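Local coordinates for protein 1,3-alpha-isomaltosidase (Kribbella flavida DSM 17836, PDB 5X3I) that hydrolyses the alpha-1,3-glucosidic linkages of the cyclic tetrasaccharide cyclobis-(1->6)-alpha-nigerosyl, releasing isomaltose during its intracellular breakdown, at residues A[280-283]-A[284-288]; A[650-653]-A[654-658]; A[196-200]-A[201-205]; A[493-496]-A[497-501]; A[663-666]-A[667-670]. The protein carries 1 engineered substitution. All coordinates share one frame; numbering follows the deposited sequence.

Contact 1 (A[280-283]-A[284-288]); sequences VLTG and FLDEV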
loop_
_atom_site.group_PDB
_atom_site.type_symbol
_atom_site.label_atom_id
_atom_site.label_comp_id
_atom_site.label_asym_id
_atom_site.label_seq_id
_atom_site.Cartn_x
_atom_site.Cartn_y
_atom_site.Cartn_z
ATOM N N VAL A 280 -14.568 -14.675 12.580
ATOM C CA VAL A 280 -14.485 -13.223 12.708
ATOM C C VAL A 280 -14.172 -12.603 11.346
ATOM O O VAL A 280 -14.835 -11.663 10.916
ATOM C CB VAL A 280 -13.426 -12.801 13.733
ATOM C CG1 VAL A 280 -13.102 -11.321 13.594
ATOM C CG2 VAL A 280 -13.908 -13.102 15.151
ATOM N N LEU A 281 -13.180 -13.154 10.658
ATOM C CA LEU A 281 -12.815 -12.645 9.342
ATOM C C LEU A 281 -13.979 -12.772 8.356
ATOM O O LEU A 281 -14.226 -11.866 7.567
ATOM C CB LEU A 281 -11.571 -13.361 8.821
ATOM C CG LEU A 281 -10.949 -12.821 7.528
ATOM C CD1 LEU A 281 -10.841 -11.295 7.562
ATOM C CD2 LEU A 281 -9.586 -13.458 7.326
ATOM N N THR A 282 -14.715 -13.877 8.434
ATOM C CA THR A 282 -15.845 -14.099 7.542
ATOM C C THR A 282 -16.879 -12.990 7.687
ATOM O O THR A 282 -17.407 -12.488 6.701
ATOM C CB THR A 282 -16.518 -15.459 7.806
ATOM O OG1 THR A 282 -15.585 -16.516 7.563
ATOM C CG2 THR A 282 -17.734 -15.644 6.919
ATOM N N GLY A 283 -17.164 -12.612 8.928
ATOM C CA GLY A 283 -18.086 -11.522 9.184
ATOM C C GLY A 283 -17.625 -10.218 8.551
ATOM O O GLY A 283 -18.406 -9.531 7.910
ATOM N N PHE A 284 -16.355 -9.883 8.742
ATOM C CA PHE A 284 -15.755 -8.705 8.114
ATOM C C PHE A 284 -15.894 -8.771 6.583
ATOM O O PHE A 284 -16.412 -7.851 5.964
ATOM C CB PHE A 284 -14.283 -8.585 8.525
ATOM C CG PHE A 284 -13.582 -7.343 8.011
ATOM C CD1 PHE A 284 -14.165 -6.094 8.122
ATOM C CD2 PHE A 284 -12.316 -7.435 7.451
ATOM C CE1 PHE A 284 -13.511 -4.967 7.675
ATOM C CE2 PHE A 284 -11.660 -6.314 6.998
ATOM C CZ PHE A 284 -12.253 -5.081 7.110
ATOM N N LEU A 285 -15.464 -9.876 5.985
ATOM C CA LEU A 285 -15.414 -9.963 4.521
ATOM C C LEU A 285 -16.812 -10.053 3.907
ATOM O O LEU A 285 -17.047 -9.513 2.832
ATOM C CB LEU A 285 -14.546 -11.147 4.081
ATOM C CG LEU A 285 -13.079 -11.136 4.540
ATOM C CD1 LEU A 285 -12.246 -12.203 3.824
ATOM C CD2 LEU A 285 -12.448 -9.759 4.393
ATOM N N ASP A 286 -17.745 -10.715 4.593
ATOM C CA ASP A 286 -19.146 -10.706 4.169
ATOM C C ASP A 286 -19.654 -9.280 4.037
ATOM O O ASP A 286 -20.474 -8.972 3.178
ATOM C CB ASP A 286 -20.043 -11.464 5.152
ATOM C CG ASP A 286 -20.085 -12.956 4.879
ATOM O OD1 ASP A 286 -19.492 -13.389 3.873
ATOM O OD2 ASP A 286 -20.706 -13.690 5.680
ATOM N N GLU A 287 -19.192 -8.424 4.937
ATOM C CA GLU A 287 -19.572 -7.026 4.918
ATOM C C GLU A 287 -18.812 -6.185 3.884
ATOM O O GLU A 287 -19.415 -5.411 3.162
ATOM C CB GLU A 287 -19.363 -6.440 6.323
ATOM C CG GLU A 287 -19.761 -4.993 6.492
ATOM C CD GLU A 287 -19.503 -4.476 7.913
ATOM O OE1 GLU A 287 -19.068 -3.314 8.034
ATOM O OE2 GLU A 287 -19.719 -5.233 8.890
ATOM N N VAL A 288 -17.488 -6.282 3.865
ATOM C CA VAL A 288 -16.711 -5.378 3.010
ATOM C C VAL A 288 -16.181 -5.939 1.677
ATOM O O VAL A 288 -15.643 -5.198 0.862
ATOM C CB VAL A 288 -15.545 -4.798 3.797
ATOM C CG1 VAL A 288 -16.076 -4.222 5.119
ATOM C CG2 VAL A 288 -14.490 -5.854 4.061
#
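Leu285 lies against Leu281, one turn earlier on the same helix, and meets it with every carbon beyond CA. Its CB lies 3.6 Å from Leu281 O. With CG beside the backbone N (chi1 -60°), the chain leans back along the helix, and Leu285 CG packs 3.3 Å from Leu281 O and 3.8 Å from Leu281 CD1. At the tip, Leu285 CD1 touches both CG and CD1 of Leu281, while Leu285 CD2 reaches Leu281 CD1 alone. That same Leu281 CD1 also comes to the edge of the Phe284 ring, 4.1 Å from Phe284 CD2, near the ring plane. One face of this ring carries Val288 CG2, 3.8 Å above the plane, over the ring centre. Residues 280-288 make up most of alpha-helix 277-288, up to its C-terminal end, and its i to i+4 bonds run from Phe284 N to Val280 O through Glu287 N to Gly283 O; the bond from Leu285 N to Leu281 O is 2.8 Å long. The apolar side of the helix packs on strands 223-230 and 267-274, where Phe284 stacks on Phe226. On another side Thr282 CG2 lies alongside Asp286 OD2, 3.8 Å away; Thr282 OG1 bonds to Asp651, and Asp286 OD1 pairs with Arg290.

Contact 2 (A[650-653]-A[654-658]); sequences TDRP and LMRPL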
loop_
_atom_site.group_PDB
_atom_site.type_symbol
_atom_site.label_atom_id
_atom_site.label_comp_id
_atom_site.label_asym_id
_atom_site.label_seq_id
_atom_site.Cartn_x
_atom_site.Cartn_y
_atom_site.Cartn_z
ATOM N N THR A 650 -13.571 -20.689 2.759
ATOM C CA THR A 650 -13.671 -20.709 4.214
ATOM C C THR A 650 -13.193 -19.460 4.966
ATOM O O THR A 650 -13.400 -19.368 6.170
ATOM C CB THR A 650 -12.889 -21.888 4.789
ATOM O OG1 THR A 650 -11.490 -21.603 4.738
ATOM C CG2 THR A 650 -13.202 -23.174 4.018
ATOM N N ASP A 651 -12.530 -18.545 4.258
ATOM C CA ASP A 651 -11.880 -17.360 4.834
ATOM C C ASP A 651 -10.664 -17.668 5.718
ATOM O O ASP A 651 -10.021 -16.749 6.215
ATOM C CB ASP A 651 -12.899 -16.507 5.587
ATOM C CG ASP A 651 -13.933 -15.950 4.665
ATOM O OD1 ASP A 651 -13.535 -15.502 3.571
ATOM O OD2 ASP A 651 -15.132 -15.999 4.989
ATOM N N ARG A 652 -10.353 -18.942 5.927
ATOM C CA ARG A 652 -9.084 -19.303 6.558
ATOM C C ARG A 652 -7.934 -18.897 5.643
ATOM O O ARG A 652 -7.861 -19.370 4.518
ATOM C CB ARG A 652 -9.011 -20.802 6.859
ATOM C CG ARG A 652 -9.985 -21.307 7.921
ATOM C CD ARG A 652 -9.375 -22.464 8.717
ATOM N NE ARG A 652 -9.750 -23.760 8.186
ATOM C CZ ARG A 652 -9.136 -24.904 8.477
ATOM N NH1 ARG A 652 -8.094 -24.927 9.298
ATOM N NH2 ARG A 652 -9.561 -26.032 7.934
ATOM N N PRO A 653 -7.044 -18.013 6.121
ATOM C CA PRO A 653 -6.034 -17.359 5.275
ATOM C C PRO A 653 -5.059 -18.287 4.548
ATOM O O PRO A 653 -4.794 -19.396 4.992
ATOM C CB PRO A 653 -5.271 -16.483 6.269
ATOM C CG PRO A 653 -6.314 -16.115 7.282
ATOM C CD PRO A 653 -7.111 -17.390 7.456
ATOM N N LEU A 654 -4.537 -17.798 3.430
ATOM C CA LEU A 654 -3.530 -18.518 2.658
ATOM C C LEU A 654 -2.148 -18.405 3.290
ATOM O O LEU A 654 -1.471 -19.404 3.480
ATOM C CB LEU A 654 -3.499 -18.004 1.218
ATOM C CG LEU A 654 -2.497 -18.668 0.276
ATOM C CD1 LEU A 654 -2.672 -20.189 0.301
ATOM C CD2 LEU A 654 -2.659 -18.105 -1.151
ATOM N N MET A 655 -1.735 -17.191 3.642
ATOM C CA MET A 655 -0.514 -17.039 4.407
ATOM C C MET A 655 -0.990 -16.798 5.845
ATOM O O MET A 655 -1.362 -15.687 6.214
ATOM C CB MET A 655 0.310 -15.871 3.842
ATOM C CG MET A 655 1.669 -15.617 4.467
ATOM S SD MET A 655 2.478 -14.209 3.678
ATOM C CE MET A 655 4.092 -14.259 4.425
ATOM N N ARG A 656 -0.890 -17.835 6.671
ATOM C CA ARG A 656 -1.766 -17.938 7.837
ATOM C C ARG A 656 -1.037 -17.932 9.166
ATOM O O ARG A 656 -0.364 -18.907 9.507
ATOM C CB ARG A 656 -2.634 -19.201 7.733
ATOM C CG ARG A 656 -3.722 -19.320 8.805
ATOM C CD ARG A 656 -4.427 -20.669 8.728
ATOM N NE ARG A 656 -4.890 -20.967 7.377
ATOM C CZ ARG A 656 -5.370 -22.147 6.994
ATOM N NH1 ARG A 656 -5.459 -23.147 7.859
ATOM N NH2 ARG A 656 -5.762 -22.330 5.741
ATOM N N PRO A 657 -1.188 -16.838 9.929
ATOM C CA PRO A 657 -0.691 -16.801 11.307
ATOM C C PRO A 657 -1.250 -17.982 12.090
ATOM O O PRO A 657 -2.378 -18.387 11.854
ATOM C CB PRO A 657 -1.235 -15.471 11.842
ATOM C CG PRO A 657 -1.411 -14.627 10.645
ATOM C CD PRO A 657 -1.835 -15.573 9.549
ATOM N N LEU A 658 -0.466 -18.533 12.998
ATOM C CA LEU A 658 -0.884 -19.726 13.717
ATOM C C LEU A 658 -2.104 -19.521 14.619
ATOM O O LEU A 658 -2.735 -20.492 15.016
ATOM C CB LEU A 658 0.277 -20.278 14.542
ATOM C CG LEU A 658 1.196 -21.271 13.829
ATOM C CD1 LEU A 658 1.978 -20.590 12.732
ATOM C CD2 LEU A 658 2.141 -21.926 14.818
#
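Arg656 lays its guanidinium beside the backbone of Pro653, with Arg652 CB over one face, 3.7 Å above the plane and offset toward the rim. This is the bend between helix 622-650 and strand 655-656, an outermost strand of the antiparallel sheet of the C-terminal domain; an ST turn, with Thr650 OG1 accepting from Arg652 N, lies at the helix end. Arg656 runs extended as far as CD, then turns at chi3 (-51°), which presents NE and NH2 side-on to one oxygen. Arg656 NE reaches Pro653 O at 2.9 Å on a lone pair in the carbonyl plane, whereas Arg656 NH2 binds Pro653 O at 3.2 Å, tilted from that plane. Pro653 O lies in the guanidinium plane, so the two bonds fix the group edge-on to the carbonyl and limit its rotation. The Arg656 chain crosses the proline ring at about a right angle, Arg656 CB lying 4.1 Å from Pro653 CB. The two guanidinium planes stand 44° apart. Asp661 pairs with both arginines and Asp679 with Arg656 NH2, so carboxylates probably offset the like charges in this buried place. Between the two groups, Arg652 NH1 approaches Arg656 NH1 to 3.5 Å.

Contact 3 (A[196-200]-A[201-205]); sequences LDQRG and RELDA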
loop_
_atom_site.group_PDB
_atom_site.type_symbol
_atom_site.label_atom_id
_atom_site.label_comp_id
_atom_site.label_asym_id
_atom_site.label_seq_id
_atom_site.Cartn_x
_atom_site.Cartn_y
_atom_site.Cartn_z
ATOM N N LEU A 196 3.171 -8.168 14.250
ATOM C CA LEU A 196 1.925 -8.903 14.104
ATOM C C LEU A 196 0.908 -8.458 15.166
ATOM O O LEU A 196 -0.234 -8.117 14.858
ATOM C CB LEU A 196 2.175 -10.406 14.208
ATOM C CG LEU A 196 0.949 -11.299 14.021
ATOM C CD1 LEU A 196 0.526 -11.350 12.561
ATOM C CD2 LEU A 196 1.221 -12.691 14.544
ATOM N N ASP A 197 1.345 -8.457 16.420
ATOM C CA ASP A 197 0.504 -8.017 17.535
ATOM C C ASP A 197 0.723 -6.529 17.800
ATOM O O ASP A 197 1.831 -6.111 18.082
ATOM C CB ASP A 197 0.816 -8.851 18.773
ATOM C CG ASP A 197 0.164 -8.312 20.041
ATOM O OD1 ASP A 197 -0.885 -7.633 19.981
ATOM O OD2 ASP A 197 0.713 -8.609 21.111
ATOM N N GLN A 198 -0.335 -5.732 17.688
ATOM C CA GLN A 198 -0.218 -4.279 17.817
ATOM C C GLN A 198 -0.486 -3.753 19.239
ATOM O O GLN A 198 -0.466 -2.542 19.468
ATOM C CB GLN A 198 -1.171 -3.586 16.840
ATOM C CG GLN A 198 -0.767 -3.698 15.369
ATOM C CD GLN A 198 0.494 -2.928 15.062
ATOM O OE1 GLN A 198 0.638 -1.764 15.447
ATOM N NE2 GLN A 198 1.427 -3.577 14.379
ATOM N N ARG A 199 -0.746 -4.651 20.181
ATOM C CA ARG A 199 -1.069 -4.219 21.538
ATOM C C ARG A 199 0.109 -3.491 22.184
ATOM O O ARG A 199 1.238 -3.957 22.145
ATOM C CB ARG A 199 -1.498 -5.402 22.405
ATOM C CG ARG A 199 -2.043 -4.967 23.764
ATOM C CD ARG A 199 -2.745 -6.093 24.505
ATOM N NE ARG A 199 -3.272 -5.634 25.788
ATOM C CZ ARG A 199 -4.016 -6.374 26.603
ATOM N NH1 ARG A 199 -4.322 -7.619 26.277
ATOM N NH2 ARG A 199 -4.453 -5.864 27.745
ATOM N N GLY A 200 -0.170 -2.331 22.765
ATOM C CA GLY A 200 0.854 -1.543 23.428
ATOM C C GLY A 200 1.396 -0.446 22.540
ATOM O O GLY A 200 2.252 0.334 22.948
ATOM N N ARG A 201 0.881 -0.366 21.319
ATOM C CA ARG A 201 1.420 0.560 20.335
ATOM C C ARG A 201 0.430 1.643 19.980
ATOM O O ARG A 201 -0.771 1.467 20.115
ATOM C CB ARG A 201 1.824 -0.180 19.052
ATOM C CG ARG A 201 2.911 -1.207 19.241
ATOM C CD ARG A 201 3.274 -1.892 17.933
ATOM N NE ARG A 201 4.414 -2.778 18.120
ATOM C CZ ARG A 201 5.656 -2.469 17.780
ATOM N NH1 ARG A 201 5.919 -1.298 17.217
ATOM N NH2 ARG A 201 6.634 -3.332 17.997
ATOM N N GLU A 202 0.959 2.768 19.529
ATOM C CA GLU A 202 0.158 3.792 18.894
ATOM C C GLU A 202 0.271 3.671 17.376
ATOM O O GLU A 202 1.368 3.564 16.841
ATOM C CB GLU A 202 0.600 5.178 19.345
ATOM C CG GLU A 202 0.308 5.465 20.805
ATOM C CD GLU A 202 0.722 6.858 21.206
ATOM O OE1 GLU A 202 -0.027 7.499 21.969
ATOM O OE2 GLU A 202 1.794 7.310 20.756
ATOM N N LEU A 203 -0.870 3.705 16.698
ATOM C CA LEU A 203 -0.922 3.575 15.244
ATOM C C LEU A 203 -2.182 4.241 14.727
ATOM O O LEU A 203 -3.078 4.569 15.510
ATOM C CB LEU A 203 -0.884 2.103 14.809
ATOM C CG LEU A 203 -2.091 1.220 15.138
ATOM C CD1 LEU A 203 -2.274 0.113 14.098
ATOM C CD2 LEU A 203 -1.953 0.615 16.511
ATOM N N ASP A 204 -2.243 4.478 13.418
ATOM C CA ASP A 204 -3.467 4.989 12.828
ATOM C C ASP A 204 -3.799 4.268 11.512
ATOM O O ASP A 204 -3.046 3.412 11.079
ATOM C CB ASP A 204 -3.362 6.502 12.616
ATOM C CG ASP A 204 -2.294 6.911 11.594
ATOM O OD1 ASP A 204 -1.511 6.071 11.106
ATOM O OD2 ASP A 204 -2.235 8.119 11.290
ATOM N N ALA A 205 -4.945 4.580 10.917
ATOM C CA ALA A 205 -5.253 4.034 9.613
ATOM C C ALA A 205 -5.507 5.146 8.621
ATOM O O ALA A 205 -6.599 5.716 8.585
ATOM C CB ALA A 205 -6.462 3.132 9.715
HETATM O O HOH W 1 -2.711 -0.612 19.984
#
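Arg201 passes across Gln198 at about a right angle, its CD 3.6 Å from Gln198 OE1. They are the first and last residues of a type II beta turn that leads into strand 202-205 of the galactose mutarotase-like domain. The turn closes through Arg201 N and Gln198 O, 3.2 Å apart, and Gly200 takes the positive phi of 98° that such a turn needs. Before it, Asp197 OD1 accepts from Arg199 N in an Asx turn, met from above the carboxylate plane. The Gln198 chain folds at chi2 (-68°), which brings OE1 to Arg201 CD and the Leu203 methyls; NE2 bonds to Ala195 O and Asp194 OD1. The amide and the Arg201 guanidinium are inclined 45° to each other. Leu203 comes to the same oxygen from the strand, with both of its methyl carbons, CD1 and CD2, 3.7 Å from Gln198 OE1. A water donates to Gln198 O at 3.0 Å and to Arg201 O at 2.8 Å, bridging the two carbonyls.

Contact 4 (A[493-496]-A[497-501]); sequences NNLY and PVHYA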
loop_
_atom_site.group_PDB
_atom_site.type_symbol
_atom_site.label_atom_id
_atom_site.label_comp_id
_atom_site.label_asym_id
_atom_site.label_seq_id
_atom_site.Cartn_x
_atom_site.Cartn_y
_atom_site.Cartn_z
ATOM N N ASN A 493 -10.527 10.076 0.096
ATOM C CA ASN A 493 -9.116 9.904 -0.216
ATOM C C ASN A 493 -8.593 8.513 0.106
ATOM O O ASN A 493 -7.792 7.974 -0.642
ATOM C CB ASN A 493 -8.277 10.960 0.511
ATOM C CG ASN A 493 -8.558 12.359 0.004
ATOM O OD1 ASN A 493 -9.265 12.534 -0.977
ATOM N ND2 ASN A 493 -8.009 13.362 0.677
ATOM N N ASN A 494 -9.043 7.941 1.217
ATOM C CA ASN A 494 -8.666 6.587 1.569
ATOM C C ASN A 494 -9.302 5.548 0.635
ATOM O O ASN A 494 -8.765 4.463 0.464
ATOM C CB ASN A 494 -9.046 6.264 3.022
ATOM C CG ASN A 494 -8.085 6.868 4.037
ATOM O OD1 ASN A 494 -6.908 7.073 3.760
ATOM N ND2 ASN A 494 -8.588 7.126 5.237
ATOM N N LEU A 495 -10.449 5.881 0.055
ATOM C CA LEU A 495 -11.144 4.961 -0.838
ATOM C C LEU A 495 -10.545 4.935 -2.248
ATOM O O LEU A 495 -10.763 3.974 -2.981
ATOM C CB LEU A 495 -12.629 5.308 -0.939
ATOM C CG LEU A 495 -13.502 5.101 0.304
ATOM C CD1 LEU A 495 -14.936 5.484 -0.003
ATOM C CD2 LEU A 495 -13.436 3.663 0.793
ATOM N N TYR A 496 -9.806 5.985 -2.609
ATOM C CA TYR A 496 -9.304 6.134 -3.966
ATOM C C TYR A 496 -8.576 4.887 -4.490
ATOM O O TYR A 496 -8.911 4.444 -5.562
ATOM C CB TYR A 496 -8.380 7.349 -4.115
ATOM C CG TYR A 496 -8.105 7.643 -5.579
ATOM C CD1 TYR A 496 -8.990 8.398 -6.325
ATOM C CD2 TYR A 496 -6.985 7.125 -6.214
ATOM C CE1 TYR A 496 -8.764 8.655 -7.653
ATOM C CE2 TYR A 496 -6.749 7.366 -7.549
ATOM C CZ TYR A 496 -7.643 8.125 -8.264
ATOM O OH TYR A 496 -7.401 8.387 -9.579
ATOM N N PRO A 497 -7.609 4.321 -3.738
ATOM C CA PRO A 497 -6.924 3.146 -4.299
ATOM C C PRO A 497 -7.836 1.933 -4.501
ATOM O O PRO A 497 -7.529 1.120 -5.374
ATOM C CB PRO A 497 -5.836 2.834 -3.268
ATOM C CG PRO A 497 -6.331 3.481 -1.975
ATOM C CD PRO A 497 -7.019 4.725 -2.448
ATOM N N VAL A 498 -8.914 1.818 -3.724
ATOM C CA VAL A 498 -9.912 0.783 -3.955
ATOM C C VAL A 498 -10.596 0.955 -5.319
ATOM O O VAL A 498 -10.661 0.004 -6.099
ATOM C CB VAL A 498 -11.016 0.757 -2.874
ATOM C CG1 VAL A 498 -11.827 -0.540 -3.015
ATOM C CG2 VAL A 498 -10.423 0.879 -1.470
ATOM N N HIS A 499 -11.109 2.156 -5.583
ATOM C CA HIS A 499 -11.725 2.488 -6.862
ATOM C C HIS A 499 -10.755 2.218 -8.015
ATOM O O HIS A 499 -11.156 1.743 -9.072
ATOM C CB HIS A 499 -12.161 3.961 -6.920
ATOM C CG HIS A 499 -13.225 4.334 -5.933
ATOM N ND1 HIS A 499 -14.378 3.602 -5.761
ATOM C CD2 HIS A 499 -13.315 5.383 -5.074
ATOM C CE1 HIS A 499 -15.131 4.175 -4.838
ATOM N NE2 HIS A 499 -14.512 5.262 -4.409
ATOM N N TYR A 500 -9.484 2.530 -7.777
ATOM C CA TYR A 500 -8.426 2.437 -8.777
ATOM C C TYR A 500 -8.180 0.985 -9.197
ATOM O O TYR A 500 -8.261 0.666 -10.364
ATOM C CB TYR A 500 -7.152 3.084 -8.225
ATOM C CG TYR A 500 -5.878 2.953 -9.029
ATOM C CD1 TYR A 500 -5.871 3.021 -10.416
ATOM C CD2 TYR A 500 -4.658 2.831 -8.377
ATOM C CE1 TYR A 500 -4.683 2.931 -11.124
ATOM C CE2 TYR A 500 -3.482 2.735 -9.069
ATOM C CZ TYR A 500 -3.484 2.793 -10.436
ATOM O OH TYR A 500 -2.283 2.715 -11.091
ATOM N N ALA A 501 -7.916 0.123 -8.227
ATOM C CA ALA A 501 -7.804 -1.307 -8.466
ATOM C C ALA A 501 -9.031 -1.876 -9.184
ATOM O O ALA A 501 -8.910 -2.594 -10.186
ATOM C CB ALA A 501 -7.583 -2.036 -7.151
#
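Leu495 O takes two backbone donors at the start of helix 496-510: His499 N at 3.2 Å, in a nearly linear bond, and Val498 N at 2.9 Å, a weak bond bent to 121°. The following carbonyl, Tyr496 O, accepts from Tyr500 N at 3.0 Å. Pro497 has no hydrogen to give and fits the first turn, where its nitrogen needs no acceptor; its CD lies 3.4 Å from Asn494 O. The imidazole of His499 leans back over the preceding turn, since CG stands beside the backbone N (chi1 -64°), and His499 NE2 comes 3.9 Å from Leu495 CB. His499 ND1 bonds to a glycerol, probably from the crystallisation liquor. Tyr496 swings the other way, and its CE2 meets Tyr500 CB at 4.4 Å. Both phenol oxygens are satisfied by backbone carbonyls: Tyr496 OH by Pro441 O, and Tyr500 OH by the O of Ala471, the engineered residue at the position inferred to be the nucleophile. Ahead of the helix, the Asn494 amide spans two partners, ND2 to Ser244 O and OD1 to Val207 N, and Asn493 likewise uses OD1 for Tyr483 OH and ND2 for Gly478 O. The contact thus joins short helix 489-492 to helix 496-510 in the TIM-barrel domain, with Tyr500 directed to the loop that follows barrel strand 467-470.

Contact 5 (A[663-666]-A[667-670]); sequences ENDP and EIWN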
loop_
_atom_site.group_PDB
_atom_site.type_symbol
_atom_site.label_atom_id
_atom_site.label_comp_id
_atom_site.label_asym_id
_atom_site.label_seq_id
_atom_site.Cartn_x
_atom_site.Cartn_y
_atom_site.Cartn_z
ATOM N N GLU A 663 -5.722 -20.864 18.415
ATOM C CA GLU A 663 -5.928 -19.662 19.186
ATOM C C GLU A 663 -5.491 -19.793 20.677
ATOM O O GLU A 663 -4.996 -18.832 21.223
ATOM C CB GLU A 663 -7.351 -19.156 19.023
ATOM C CG GLU A 663 -8.376 -20.215 19.268
ATOM C CD GLU A 663 -9.757 -19.768 18.963
ATOM O OE1 GLU A 663 -10.441 -20.531 18.302
ATOM O OE2 GLU A 663 -10.145 -18.679 19.402
ATOM N N ASN A 664 -5.608 -20.996 21.265
ATOM C CA ASN A 664 -5.399 -21.232 22.685
ATOM C C ASN A 664 -4.000 -21.701 23.040
ATOM O O ASN A 664 -3.725 -22.027 24.192
ATOM C CB ASN A 664 -6.425 -22.240 23.199
ATOM C CG ASN A 664 -7.843 -21.725 23.083
ATOM O OD1 ASN A 664 -8.107 -20.548 23.329
ATOM N ND2 ASN A 664 -8.763 -22.597 22.691
ATOM N N ASP A 665 -3.120 -21.753 22.052
ATOM C CA ASP A 665 -1.722 -22.063 22.312
ATOM C C ASP A 665 -0.950 -20.769 22.515
ATOM O O ASP A 665 -0.738 -20.013 21.568
ATOM C CB ASP A 665 -1.119 -22.878 21.163
ATOM C CG ASP A 665 0.292 -23.359 21.458
ATOM O OD1 ASP A 665 0.959 -22.795 22.344
ATOM O OD2 ASP A 665 0.749 -24.309 20.797
ATOM N N PRO A 666 -0.504 -20.521 23.754
ATOM C CA PRO A 666 0.201 -19.282 24.087
ATOM C C PRO A 666 1.569 -19.185 23.428
ATOM O O PRO A 666 2.043 -18.084 23.165
ATOM C CB PRO A 666 0.339 -19.354 25.613
ATOM C CG PRO A 666 0.270 -20.807 25.929
ATOM C CD PRO A 666 -0.665 -21.401 24.925
ATOM N N GLU A 667 2.190 -20.323 23.154
ATOM C CA GLU A 667 3.548 -20.330 22.633
ATOM C C GLU A 667 3.672 -19.716 21.230
ATOM O O GLU A 667 4.734 -19.221 20.858
ATOM C CB GLU A 667 4.095 -21.757 22.629
ATOM C CG GLU A 667 5.529 -21.877 22.136
ATOM C CD GLU A 667 6.527 -21.147 23.007
ATOM O OE1 GLU A 667 6.174 -20.778 24.143
ATOM O OE2 GLU A 667 7.675 -20.943 22.554
ATOM N N ILE A 668 2.586 -19.724 20.465
ATOM C CA ILE A 668 2.638 -19.242 19.084
ATOM C C ILE A 668 3.131 -17.796 18.979
ATOM O O ILE A 668 3.796 -17.433 18.015
ATOM C CB ILE A 668 1.262 -19.355 18.393
ATOM C CG1 ILE A 668 0.252 -18.396 19.024
ATOM C CG2 ILE A 668 0.766 -20.793 18.421
ATOM C CD1 ILE A 668 -1.151 -18.618 18.577
ATOM N N TRP A 669 2.845 -16.987 19.993
ATOM C CA TRP A 669 3.171 -15.570 19.953
ATOM C C TRP A 669 4.655 -15.304 20.109
ATOM O O TRP A 669 5.119 -14.208 19.830
ATOM C CB TRP A 669 2.382 -14.823 21.028
ATOM C CG TRP A 669 0.921 -14.983 20.829
ATOM C CD1 TRP A 669 0.064 -15.692 21.602
ATOM C CD2 TRP A 669 0.148 -14.456 19.748
ATOM N NE1 TRP A 669 -1.202 -15.626 21.087
ATOM C CE2 TRP A 669 -1.179 -14.872 19.947
ATOM C CE3 TRP A 669 0.450 -13.669 18.634
ATOM C CZ2 TRP A 669 -2.206 -14.527 19.077
ATOM C CZ3 TRP A 669 -0.576 -13.325 17.769
ATOM C CH2 TRP A 669 -1.886 -13.754 17.995
ATOM N N ASN A 670 5.401 -16.315 20.534
ATOM C CA ASN A 670 6.847 -16.205 20.621
ATOM C C ASN A 670 7.517 -16.477 19.274
ATOM O O ASN A 670 8.732 -16.392 19.145
ATOM C CB ASN A 670 7.388 -17.163 21.683
ATOM C CG ASN A 670 6.935 -16.791 23.089
ATOM O OD1 ASN A 670 6.783 -15.616 23.415
ATOM N ND2 ASN A 670 6.714 -17.797 23.923
#
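Asp665 OD1 receives the backbone N of Glu667 at 2.9 Å, from the anti side and 31° out of the carboxylate plane. The bond runs from the N-H two residues on to the Asp side chain, the pattern of an Asx turn, at the start of the 3-10 segment that includes 667-670. Asp665 CG lies anti to the backbone N (chi1 -174°), which turns the carboxylate forward along the chain; its other oxygen, OD2, bonds to Tyr697 OH. The Glu667 side chain runs alongside that of Asp665, its CB 3.3 Å from Asp665 OD1. It then bends at chi2 (63°) toward the next turn, and there Glu667 OE1 accepts from Asn670 ND2 at 3.0 Å, from above the carboxylate plane. The other oxygen, Glu667 OE2, bonds to His671 NE2. Trp669 N reaches back to Pro666 O at 3.5 Å, a weak bond of the i to i+3 kind. Packing fills in beside these bonds: Ile668 CG1 lies 3.2 Å from Asp665 O, and Ile668 CG2 meets Asp665 CB at 3.9 Å. Ile668 CG1 also covers one face of the Trp669 indole, 3.7 Å above the plane and offset toward the rim. This surface turn connects strand 655-656 with strand 675-677 in the C-terminal domain; Ile668 turns to Leu658 and Phe659, while the indole makes a cation-pi contact with Arg185 at strand 185-188.

Contact 2 is buried, contacts 1 and 4 partly so, and contacts 3 and 5 lie at the surface. Contacts 1 and 4 both rest on helical backbone bonding, but the first packs leucines within a helix and the second begins a helix near the active site. Contact 2 turns on an arginine gripping a backbone carbonyl, with carboxylates from outside beside two like charges; in contacts 3 and 5 an aspartate side chain accepts from the backbone N two residues on. Contacts 1 and 2 touch, as do 2 and 5, the latter two in the C-terminal domain. Leu196 of contact 3 touches both Pro657 and Trp669, tying the mutarotase-like domain to the C-terminal one. Contacts 4 and 5 are farthest apart, centres 36 Å from each other.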